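Local coordinates for protein prolyl-tRNA synthetase (Naegleria fowleri, PDB 6UYH) that probably attaches proline to its cognate tRNA at the expense of ATP, and binds halofuginone together with a non-hydrolysable ATP analogue, at residues R421-P424 and E425-K428; P496-A499 and H500-P503; E388-G391 and D392-K395; Y347-W350 and E351-V355. One frame throughout, in Å; residues are numbered along the deposited sequence.

Interaction 1 of 4, residues R421-P424 and E425-K428; sequences RTWP and EFIK. With EDO (1,2-ethanediol), chain B.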
loop_
_atom_site.group_PDB
_atom_site.type_symbol
_atom_site.label_atom_id
_atom_site.label_comp_id
_atom_site.label_asym_id
_atom_site.label_seq_id
_atom_site.Cartn_x
_atom_site.Cartn_y
_atom_site.Cartn_z
ATOM N N ARG A 421 20.167 -1.755 -41.686
ATOM C CA ARG A 421 21.023 -0.647 -42.087
ATOM C C ARG A 421 20.355 0.311 -43.067
ATOM O O ARG A 421 20.827 1.445 -43.208
ATOM C CB ARG A 421 22.317 -1.190 -42.702
ATOM C CG ARG A 421 23.206 -1.927 -41.699
ATOM C CD ARG A 421 24.262 -2.719 -42.455
ATOM N NE ARG A 421 25.151 -3.495 -41.594
ATOM C CZ ARG A 421 24.867 -4.701 -41.116
ATOM N NH1 ARG A 421 23.698 -5.269 -41.380
ATOM N NH2 ARG A 421 25.752 -5.338 -40.362
ATOM N N THR A 422 19.292 -0.116 -43.751
ATOM C CA THR A 422 18.634 0.679 -44.782
ATOM C C THR A 422 17.125 0.636 -44.581
ATOM O O THR A 422 16.591 -0.239 -43.891
ATOM C CB THR A 422 18.965 0.180 -46.201
ATOM O OG1 THR A 422 18.440 -1.142 -46.377
ATOM C CG2 THR A 422 20.463 0.182 -46.440
ATOM N N TRP A 423 16.436 1.594 -45.201
ATOM C CA TRP A 423 14.986 1.677 -45.032
ATOM C C TRP A 423 14.248 0.437 -45.513
ATOM O O TRP A 423 13.353 -0.038 -44.789
ATOM C CB TRP A 423 14.435 2.927 -45.724
ATOM C CG TRP A 423 13.000 3.065 -45.413
ATOM C CD1 TRP A 423 11.939 2.660 -46.181
ATOM C CD2 TRP A 423 12.447 3.581 -44.197
ATOM N NE1 TRP A 423 10.757 2.918 -45.519
ATOM C CE2 TRP A 423 11.045 3.487 -44.302
ATOM C CE3 TRP A 423 13.003 4.130 -43.039
ATOM C CZ2 TRP A 423 10.192 3.925 -43.290
ATOM C CZ3 TRP A 423 12.155 4.565 -42.034
ATOM C CH2 TRP A 423 10.763 4.464 -42.169
ATOM N N PRO A 424 14.526 -0.120 -46.704
ATOM C CA PRO A 424 13.788 -1.330 -47.111
ATOM C C PRO A 424 13.944 -2.476 -46.132
ATOM O O PRO A 424 12.985 -3.220 -45.897
ATOM C CB PRO A 424 14.391 -1.665 -48.486
ATOM C CG PRO A 424 14.926 -0.365 -48.989
ATOM C CD PRO A 424 15.429 0.354 -47.773
ATOM N N GLU A 425 15.132 -2.636 -45.549
ATOM C CA GLU A 425 15.319 -3.645 -44.511
ATOM C C GLU A 425 14.512 -3.315 -43.268
ATOM O O GLU A 425 13.909 -4.206 -42.660
ATOM C CB GLU A 425 16.794 -3.758 -44.147
ATOM C CG GLU A 425 17.648 -4.384 -45.242
ATOM C CD GLU A 425 19.118 -4.261 -44.922
ATOM O OE1 GLU A 425 19.675 -3.166 -45.144
ATOM O OE2 GLU A 425 19.710 -5.249 -44.435
ATOM N N PHE A 426 14.506 -2.040 -42.873
ATOM C CA PHE A 426 13.777 -1.604 -41.685
ATOM C C PHE A 426 12.286 -1.899 -41.808
ATOM O O PHE A 426 11.687 -2.527 -40.925
ATOM C CB PHE A 426 14.026 -0.107 -41.478
ATOM C CG PHE A 426 13.238 0.514 -40.341
ATOM C CD1 PHE A 426 13.599 0.293 -39.025
ATOM C CD2 PHE A 426 12.183 1.371 -40.605
ATOM C CE1 PHE A 426 12.894 0.884 -37.990
ATOM C CE2 PHE A 426 11.478 1.961 -39.580
ATOM C CZ PHE A 426 11.840 1.720 -38.270
ATOM N N ILE A 427 11.665 -1.460 -42.906
ATOM C CA ILE A 427 10.218 -1.610 -42.992
ATOM C C ILE A 427 9.845 -3.081 -43.115
ATOM O O ILE A 427 8.799 -3.505 -42.608
ATOM C CB ILE A 427 9.649 -0.764 -44.148
ATOM C CG1 ILE A 427 8.122 -0.753 -44.086
ATOM C CG2 ILE A 427 10.139 -1.268 -45.505
ATOM C CD1 ILE A 427 7.573 -0.147 -42.810
ATOM N N LYS A 428 10.694 -3.882 -43.764
ATOM C CA LYS A 428 10.429 -5.310 -43.888
ATOM C C LYS A 428 10.434 -5.981 -42.524
ATOM O O LYS A 428 9.522 -6.754 -42.189
ATOM C CB LYS A 428 11.473 -5.949 -44.807
ATOM C CG LYS A 428 11.433 -7.474 -44.868
ATOM C CD LYS A 428 12.681 -8.010 -45.562
ATOM C CE LYS A 428 12.847 -9.503 -45.348
ATOM N NZ LYS A 428 12.026 -10.286 -46.300
HETATM C C1 EDO B . 23.637 -9.022 -39.860
HETATM O O1 EDO B . 23.033 -8.075 -40.744
HETATM C C2 EDO B . 24.144 -8.298 -38.622
HETATM O O2 EDO B . 25.371 -7.633 -38.938
HETATM O O HOH W 1 21.065 -4.429 -42.204
#

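Interaction 2 of 4, residues P496-A499 and H500-P503; sequences PEEA and HKKP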
loop_
_atom_site.group_PDB
_atom_site.type_symbol
_atom_site.label_atom_id
_atom_site.label_comp_id
_atom_site.label_asym_id
_atom_site.label_seq_id
_atom_site.Cartn_x
_atom_site.Cartn_y
_atom_site.Cartn_z
ATOM N N PRO A 496 16.505 11.805 -44.773
ATOM C CA PRO A 496 17.350 12.386 -45.833
ATOM C C PRO A 496 17.670 13.858 -45.640
ATOM O O PRO A 496 18.747 14.304 -46.065
ATOM C CB PRO A 496 16.522 12.157 -47.107
ATOM C CG PRO A 496 15.629 11.017 -46.776
ATOM C CD PRO A 496 15.285 11.193 -45.325
ATOM N N GLU A 497 16.766 14.634 -45.036
ATOM C CA GLU A 497 17.059 16.036 -44.765
ATOM C C GLU A 497 18.248 16.202 -43.833
ATOM O O GLU A 497 18.869 17.271 -43.823
ATOM C CB GLU A 497 15.839 16.733 -44.159
ATOM C CG GLU A 497 14.678 16.866 -45.120
ATOM C CD GLU A 497 15.077 17.576 -46.396
ATOM O OE1 GLU A 497 15.751 18.626 -46.305
ATOM O OE2 GLU A 497 14.730 17.077 -47.488
ATOM N N GLU A 498 18.577 15.180 -43.046
ATOM C CA GLU A 498 19.711 15.251 -42.136
ATOM C C GLU A 498 20.820 14.278 -42.523
ATOM O O GLU A 498 21.523 13.749 -41.659
ATOM C CB GLU A 498 19.250 15.029 -40.698
ATOM C CG GLU A 498 18.454 16.227 -40.187
ATOM C CD GLU A 498 17.911 16.066 -38.780
ATOM O OE1 GLU A 498 18.016 14.966 -38.194
ATOM O OE2 GLU A 498 17.363 17.059 -38.260
ATOM N N ALA A 499 21.006 14.056 -43.825
ATOM C CA ALA A 499 22.128 13.237 -44.270
ATOM C C ALA A 499 23.457 13.786 -43.756
ATOM O O ALA A 499 24.415 13.025 -43.577
ATOM C CB ALA A 499 22.124 13.136 -45.794
ATOM N N HIS A 500 23.528 15.100 -43.497
ATOM C CA HIS A 500 24.740 15.737 -42.988
ATOM C C HIS A 500 24.978 15.476 -41.508
ATOM O O HIS A 500 26.016 15.900 -40.986
ATOM C CB HIS A 500 24.693 17.254 -43.227
ATOM C CG HIS A 500 23.516 17.931 -42.587
ATOM N ND1 HIS A 500 22.250 17.900 -43.136
ATOM C CD2 HIS A 500 23.413 18.652 -41.444
ATOM C CE1 HIS A 500 21.417 18.567 -42.356
ATOM N NE2 HIS A 500 22.098 19.037 -41.325
ATOM N N LYS A 501 24.052 14.812 -40.810
ATOM C CA LYS A 501 24.251 14.445 -39.409
ATOM C C LYS A 501 24.596 12.959 -39.389
ATOM O O LYS A 501 23.718 12.103 -39.513
ATOM C CB LYS A 501 23.016 14.769 -38.573
ATOM C CG LYS A 501 22.702 16.253 -38.552
ATOM C CD LYS A 501 21.635 16.577 -37.525
ATOM C CE LYS A 501 21.481 18.080 -37.362
ATOM N NZ LYS A 501 20.389 18.408 -36.408
ATOM N N LYS A 502 25.883 12.666 -39.242
ATOM C CA LYS A 502 26.387 11.316 -39.460
ATOM C C LYS A 502 25.942 10.409 -38.322
ATOM O O LYS A 502 26.046 10.798 -37.152
ATOM C CB LYS A 502 27.910 11.355 -39.548
ATOM C CG LYS A 502 28.595 10.029 -39.829
ATOM C CD LYS A 502 30.129 10.262 -39.892
ATOM C CE LYS A 502 30.866 9.093 -40.522
ATOM N NZ LYS A 502 30.687 7.835 -39.739
ATOM N N PRO A 503 25.442 9.211 -38.609
ATOM C CA PRO A 503 25.096 8.290 -37.516
ATOM C C PRO A 503 26.307 8.011 -36.628
ATOM O O PRO A 503 27.421 7.799 -37.117
ATOM C CB PRO A 503 24.624 7.031 -38.254
ATOM C CG PRO A 503 24.093 7.556 -39.574
ATOM C CD PRO A 503 25.045 8.689 -39.933
#

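Interaction 3 of 4, residues E388-G391 and D392-K395; sequences EFSG and DSIK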
loop_
_atom_site.group_PDB
_atom_site.type_symbol
_atom_site.label_atom_id
_atom_site.label_comp_id
_atom_site.label_asym_id
_atom_site.label_seq_id
_atom_site.Cartn_x
_atom_site.Cartn_y
_atom_site.Cartn_z
ATOM N N GLU A 388 14.314 -38.693 -2.956
ATOM C CA GLU A 388 14.880 -37.441 -3.431
ATOM C C GLU A 388 13.918 -36.273 -3.291
ATOM O O GLU A 388 14.246 -35.164 -3.723
ATOM C CB GLU A 388 15.322 -37.586 -4.890
ATOM C CG GLU A 388 16.218 -38.788 -5.115
ATOM C CD GLU A 388 16.869 -38.796 -6.482
ATOM O OE1 GLU A 388 16.342 -38.134 -7.403
ATOM O OE2 GLU A 388 17.915 -39.462 -6.630
ATOM N N PHE A 389 12.746 -36.491 -2.701
ATOM C CA PHE A 389 11.807 -35.413 -2.440
ATOM C C PHE A 389 12.202 -34.661 -1.180
ATOM O O PHE A 389 12.521 -35.269 -0.156
ATOM C CB PHE A 389 10.388 -35.963 -2.290
ATOM C CG PHE A 389 9.416 -34.978 -1.698
ATOM C CD1 PHE A 389 8.775 -34.047 -2.503
ATOM C CD2 PHE A 389 9.137 -34.987 -0.337
ATOM C CE1 PHE A 389 7.882 -33.137 -1.962
ATOM C CE2 PHE A 389 8.248 -34.077 0.209
ATOM C CZ PHE A 389 7.618 -33.153 -0.604
ATOM N N SER A 390 12.154 -33.333 -1.251
ATOM C CA SER A 390 12.429 -32.478 -0.101
ATOM C C SER A 390 12.066 -31.051 -0.479
ATOM O O SER A 390 11.790 -30.748 -1.643
ATOM C CB SER A 390 13.893 -32.555 0.340
ATOM O OG SER A 390 14.734 -31.875 -0.577
ATOM N N GLY A 391 12.079 -30.173 0.525
ATOM C CA GLY A 391 11.869 -28.762 0.257
ATOM C C GLY A 391 12.920 -28.197 -0.676
ATOM O O GLY A 391 12.610 -27.400 -1.565
ATOM N N ASP A 392 14.176 -28.617 -0.502
ATOM C CA ASP A 392 15.248 -28.120 -1.358
ATOM C C ASP A 392 15.096 -28.620 -2.790
ATOM O O ASP A 392 15.319 -27.863 -3.743
ATOM C CB ASP A 392 16.605 -28.532 -0.793
ATOM C CG ASP A 392 16.999 -27.729 0.430
ATOM O OD1 ASP A 392 16.277 -26.775 0.784
ATOM O OD2 ASP A 392 18.040 -28.055 1.037
ATOM N N SER A 393 14.730 -29.895 -2.967
ATOM C CA SER A 393 14.632 -30.425 -4.324
ATOM C C SER A 393 13.443 -29.826 -5.071
ATOM O O SER A 393 13.519 -29.621 -6.289
ATOM C CB SER A 393 14.557 -31.958 -4.304
ATOM O OG SER A 393 13.329 -32.419 -3.768
ATOM N N ILE A 394 12.355 -29.514 -4.361
ATOM C CA ILE A 394 11.216 -28.873 -5.010
ATOM C C ILE A 394 11.538 -27.423 -5.351
ATOM O O ILE A 394 11.184 -26.934 -6.432
ATOM C CB ILE A 394 9.957 -28.993 -4.131
ATOM C CG1 ILE A 394 9.532 -30.463 -4.011
ATOM C CG2 ILE A 394 8.833 -28.141 -4.687
ATOM C CD1 ILE A 394 9.316 -31.155 -5.351
ATOM N N LYS A 395 12.215 -26.709 -4.446
ATOM C CA LYS A 395 12.677 -25.362 -4.780
ATOM C C LYS A 395 13.587 -25.380 -6.005
ATOM O O LYS A 395 13.530 -24.476 -6.851
ATOM C CB LYS A 395 13.404 -24.740 -3.589
ATOM C CG LYS A 395 12.491 -24.358 -2.439
ATOM C CD LYS A 395 13.275 -23.922 -1.210
ATOM C CE LYS A 395 12.337 -23.615 -0.053
ATOM N NZ LYS A 395 13.067 -23.283 1.203
#

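Interaction 4 of 4, residues Y347-W350 and E351-V355; sequences YNYW and ELRGV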
loop_
_atom_site.group_PDB
_atom_site.type_symbol
_atom_site.label_atom_id
_atom_site.label_comp_id
_atom_site.label_asym_id
_atom_site.label_seq_id
_atom_site.Cartn_x
_atom_site.Cartn_y
_atom_site.Cartn_z
ATOM N N TYR A 347 -6.652 -30.681 -12.820
ATOM C CA TYR A 347 -5.481 -30.267 -13.589
ATOM C C TYR A 347 -5.763 -28.975 -14.343
ATOM O O TYR A 347 -4.988 -28.013 -14.265
ATOM C CB TYR A 347 -5.059 -31.370 -14.564
ATOM C CG TYR A 347 -4.637 -32.674 -13.923
ATOM C CD1 TYR A 347 -4.404 -32.762 -12.563
ATOM C CD2 TYR A 347 -4.466 -33.819 -14.691
ATOM C CE1 TYR A 347 -4.020 -33.957 -11.978
ATOM C CE2 TYR A 347 -4.080 -35.012 -14.120
ATOM C CZ TYR A 347 -3.857 -35.078 -12.762
ATOM O OH TYR A 347 -3.475 -36.268 -12.185
ATOM N N ASN A 348 -6.878 -28.937 -15.078
ATOM C CA ASN A 348 -7.241 -27.738 -15.827
ATOM C C ASN A 348 -7.447 -26.551 -14.898
ATOM O O ASN A 348 -7.017 -25.436 -15.203
ATOM C CB ASN A 348 -8.510 -27.987 -16.641
ATOM C CG ASN A 348 -8.296 -28.967 -17.773
ATOM O OD1 ASN A 348 -7.214 -29.033 -18.358
ATOM N ND2 ASN A 348 -9.333 -29.739 -18.093
ATOM N N TYR A 349 -8.116 -26.777 -13.767
ATOM C CA TYR A 349 -8.425 -25.704 -12.829
ATOM C C TYR A 349 -7.174 -24.931 -12.433
ATOM O O TYR A 349 -7.151 -23.693 -12.458
ATOM C CB TYR A 349 -9.107 -26.303 -11.600
ATOM C CG TYR A 349 -9.528 -25.306 -10.544
ATOM C CD1 TYR A 349 -10.837 -24.841 -10.486
ATOM C CD2 TYR A 349 -8.626 -24.858 -9.583
ATOM C CE1 TYR A 349 -11.230 -23.940 -9.513
ATOM C CE2 TYR A 349 -9.012 -23.951 -8.613
ATOM C CZ TYR A 349 -10.314 -23.504 -8.584
ATOM O OH TYR A 349 -10.699 -22.607 -7.619
ATOM N N TRP A 350 -6.116 -25.645 -12.070
ATOM C CA TRP A 350 -4.910 -24.984 -11.597
ATOM C C TRP A 350 -3.989 -24.571 -12.736
ATOM O O TRP A 350 -3.234 -23.605 -12.582
ATOM C CB TRP A 350 -4.170 -25.897 -10.613
ATOM C CG TRP A 350 -4.985 -26.212 -9.395
ATOM C CD1 TRP A 350 -5.581 -27.401 -9.097
ATOM C CD2 TRP A 350 -5.325 -25.314 -8.331
ATOM N NE1 TRP A 350 -6.257 -27.306 -7.906
ATOM C CE2 TRP A 350 -6.117 -26.036 -7.414
ATOM C CE3 TRP A 350 -5.031 -23.975 -8.058
ATOM C CZ2 TRP A 350 -6.619 -25.465 -6.244
ATOM C CZ3 TRP A 350 -5.536 -23.404 -6.888
ATOM C CH2 TRP A 350 -6.321 -24.152 -6.001
ATOM N N GLU A 351 -4.034 -25.269 -13.878
ATOM C CA GLU A 351 -3.284 -24.795 -15.042
ATOM C C GLU A 351 -3.824 -23.455 -15.525
ATOM O O GLU A 351 -3.053 -22.548 -15.850
ATOM C CB GLU A 351 -3.332 -25.832 -16.172
ATOM C CG GLU A 351 -2.433 -27.042 -15.947
ATOM C CD GLU A 351 -2.674 -28.157 -16.952
ATOM O OE1 GLU A 351 -3.608 -28.033 -17.776
ATOM O OE2 GLU A 351 -1.926 -29.160 -16.912
ATOM N N LEU A 352 -5.151 -23.318 -15.570
ATOM C CA LEU A 352 -5.780 -22.053 -15.951
ATOM C C LEU A 352 -5.319 -20.906 -15.061
ATOM O O LEU A 352 -5.095 -19.783 -15.531
ATOM C CB LEU A 352 -7.302 -22.211 -15.877
ATOM C CG LEU A 352 -8.190 -20.998 -16.150
ATOM C CD1 LEU A 352 -7.881 -20.425 -17.539
ATOM C CD2 LEU A 352 -9.666 -21.377 -16.033
ATOM N N ARG A 353 -5.167 -21.169 -13.769
ATOM C CA ARG A 353 -4.808 -20.126 -12.823
ATOM C C ARG A 353 -3.304 -19.919 -12.713
ATOM O O ARG A 353 -2.869 -18.972 -12.051
ATOM C CB ARG A 353 -5.432 -20.451 -11.462
ATOM C CG ARG A 353 -6.951 -20.319 -11.510
ATOM C CD ARG A 353 -7.659 -21.041 -10.370
ATOM N NE ARG A 353 -9.082 -20.705 -10.320
ATOM C CZ ARG A 353 -10.008 -21.195 -11.145
ATOM N NH1 ARG A 353 -9.675 -22.059 -12.097
ATOM N NH2 ARG A 353 -11.275 -20.824 -11.019
ATOM N N GLY A 354 -2.503 -20.771 -13.351
ATOM C CA GLY A 354 -1.094 -20.488 -13.543
ATOM C C GLY A 354 -0.137 -21.189 -12.612
ATOM O O GLY A 354 1.060 -20.884 -12.652
ATOM N N VAL A 355 -0.610 -22.124 -11.793
ATOM C CA VAL A 355 0.272 -22.734 -10.787
ATOM C C VAL A 355 1.458 -23.404 -11.481
ATOM O O VAL A 355 1.262 -24.235 -12.388
ATOM C CB VAL A 355 -0.512 -23.740 -9.929
ATOM C CG1 VAL A 355 0.426 -24.467 -8.993
ATOM C CG2 VAL A 355 -1.598 -23.005 -9.129
#

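Interaction 1 of 4, residues R421-P424 and E425-K428
The start of helix 423-431 is held by Thr422, its N-cap, through a side-chain bond to Glu425 three residues on: Thr422 OG1 gives its proton to Glu425 OE1 over 2.7 Å, reaching the lone pair that faces away from the other carboxylate oxygen. The Thr422 hydroxyl lies between its backbone N and carbonyl carbon (chi1 64°), where it can meet the glutamate. The second oxygen, Glu425 OE2, takes a proton from a water at 2.7 Å, and that water in turn accepts from both Arg421 N and Arg421 NH1. Further out, the Arg421 guanidinium donates from NH1 and NH2 to the two hydroxyls of an ethanediol, probably picked up from the crystallisation liquor. Behind the cap the helix, which connects the parallel strands 417-419 and 435-440, starts with Phe426 N to Thr422 O at 2.9 Å and Ile427 N to Trp423 O, also 2.9 Å. On its inner side Phe426 CD2 lies over one face of the Trp423 indole, 3.5 Å from Trp423 CZ3, with the ring planes at 45°. Glu457 of helix 444-457 accepts from Trp423 NE1, while Phe426 packs on Ile450 and Ile438.

Interaction 2 of 4, residues P496-A499 and H500-P503
Glu498 and Lys501 meet twice, once through the backbone and once through their side chains. Lys501 N donates to Glu498 O at 2.9 Å with a nearly straight N-H...O angle of 163°, although the donor stands well above the plane of the carbonyl. The two side chains run out on the same side of this bond and cross. Lys501 CD packs 4.0 Å from Glu498 CD, and the charged ends finish with Lys501 NZ at 3.8 Å from Glu498 OE2, a long salt bridge that is likely to add only modest attraction. Both chains are extended beyond CG, and that stretch is what brings the ammonium level with the carboxylate. Between these two residues the chain also carries His500, whose ring swings back over the preceding backbone. Its CG sits between the backbone N and the carbonyl carbon (chi1 59°), which brings the ring back toward Glu497; its edge meets Glu497 O, near the ring plane and 3.2 Å from His500 CE1. One step further out, Ser443 positions the carboxylate by a hydrogen bond to Glu498 OE1, and the Glu498 side chain touches Ala445 and Ala446 at the start of helix 444-457. Asn493 holds Lys501 O, and His441 bonds to Lys502 O. Just before, Ala499 N bonds back to Pro496 O at 3.2 Å, across the short 3-10 segment 496-497. The core of it is a type I beta turn from Glu498 to Lys501, entered from a 3-10 segment, in the surface loop that leads from strand 474-479 to strand 505-512.

Interaction 3 of 4, residues E388-G391 and D392-K395
Ser390, Gly391 and Ser393 make up most of this contact at the first turn of helix 391-415. Ser390 is the N-cap: its OG accepts from Ser393 N at 3.1 Å, the N-H...O angle being 162°, so an amide of the first turn that has no carbonyl ahead of it in the helix finds a partner. The hydroxyl is placed for this by a chi1 of 73°, which tucks OG between the backbone N and the carbonyl carbon of Ser390. Ser393 answers in the other direction. Its OG lies 2.9 Å from Glu388 O and 3.1 Å from Ser390 O, and since one proton has two acceptors in reach, it may serve either. Gly391 opens the helix proper: its carbonyl receives Lys395 N at 3.0 Å, and the aliphatic part of Lys395 runs alongside the same oxygen, with Lys395 CG 3.2 Å from Gly391 O. In step with it, Ile394 N donates to Ser390 O at 3.0 Å. The isoleucine also reaches back past the cap, its CG1 touching Phe389 CE1 at 3.8 Å. That apolar pair faces the interior, where Phe389 and Ile394 both pack on Leu326 of helix 313-328 and on Met384 of strand 381-385, while Lys395 NZ bonds to Ala329 O just past that helix. The cap thus joins the end of the edge strand 381-385 to the long helix 391-415.

Interaction 4 of 4, residues Y347-W350 and E351-V355
Glu351 begins the last turn of helix 343-353: its N bonds to Tyr347 O at 2.9 Å, nearly in line with the carbonyl, and its CG packs against that same oxygen. Glu351 OE2 forms a salt bridge with Arg358 of strand 357-361. Leu352 N makes the next helical bond, to Asn348 O, at 2.8 Å. Arg353 makes two contacts with Tyr349: its guanidinium lies flat on the ring, planes 5° apart, in a cation-pi stack with Arg353 CZ 3.6 Å from the ring centroid. The same group uses its edge as well, Arg353 NH1 donating to Tyr349 O at 3.0 Å, while NH2 pairs with Glu34. Gly354 then leaves the helix with positive phi (101°). Its N makes weak bonds to Trp350 O and Glu351 O, and Val355 N closes on Trp350 O at 3.1 Å, a Schellman motif. Val355 CG2 finishes 3.7 Å from Trp350 CE3, both side chains resting on Val301 of strand 300-304. The stack, the carbonyl bond and the salt bridge together fix the rotation of the guanidinium, and its charge would probably be stabilised by the tyrosine face, the carbonyl at the helix end and Glu34.

In the fold
From the N terminus the order is interaction 4, 3, 1, 2. Each is a local contact within eight or nine consecutive residues, and they follow in series, none nesting in or crossing another. Interactions 4 and 3 belong to the anticodon-binding domain, their centres about 22 Å apart: the first ends helix 343-353 just before strand 357-361, the second starts helix 391-415 after strand 381-385. That long helix carries the chain on to the C-terminal domain, where interaction 1 starts helix 423-431, about 51 Å between centres from interaction 3. Interaction 2 turns the loop before strand 505-512, about 17 Å from interaction 1 between centres, and both use helix 444-457 as a neighbour.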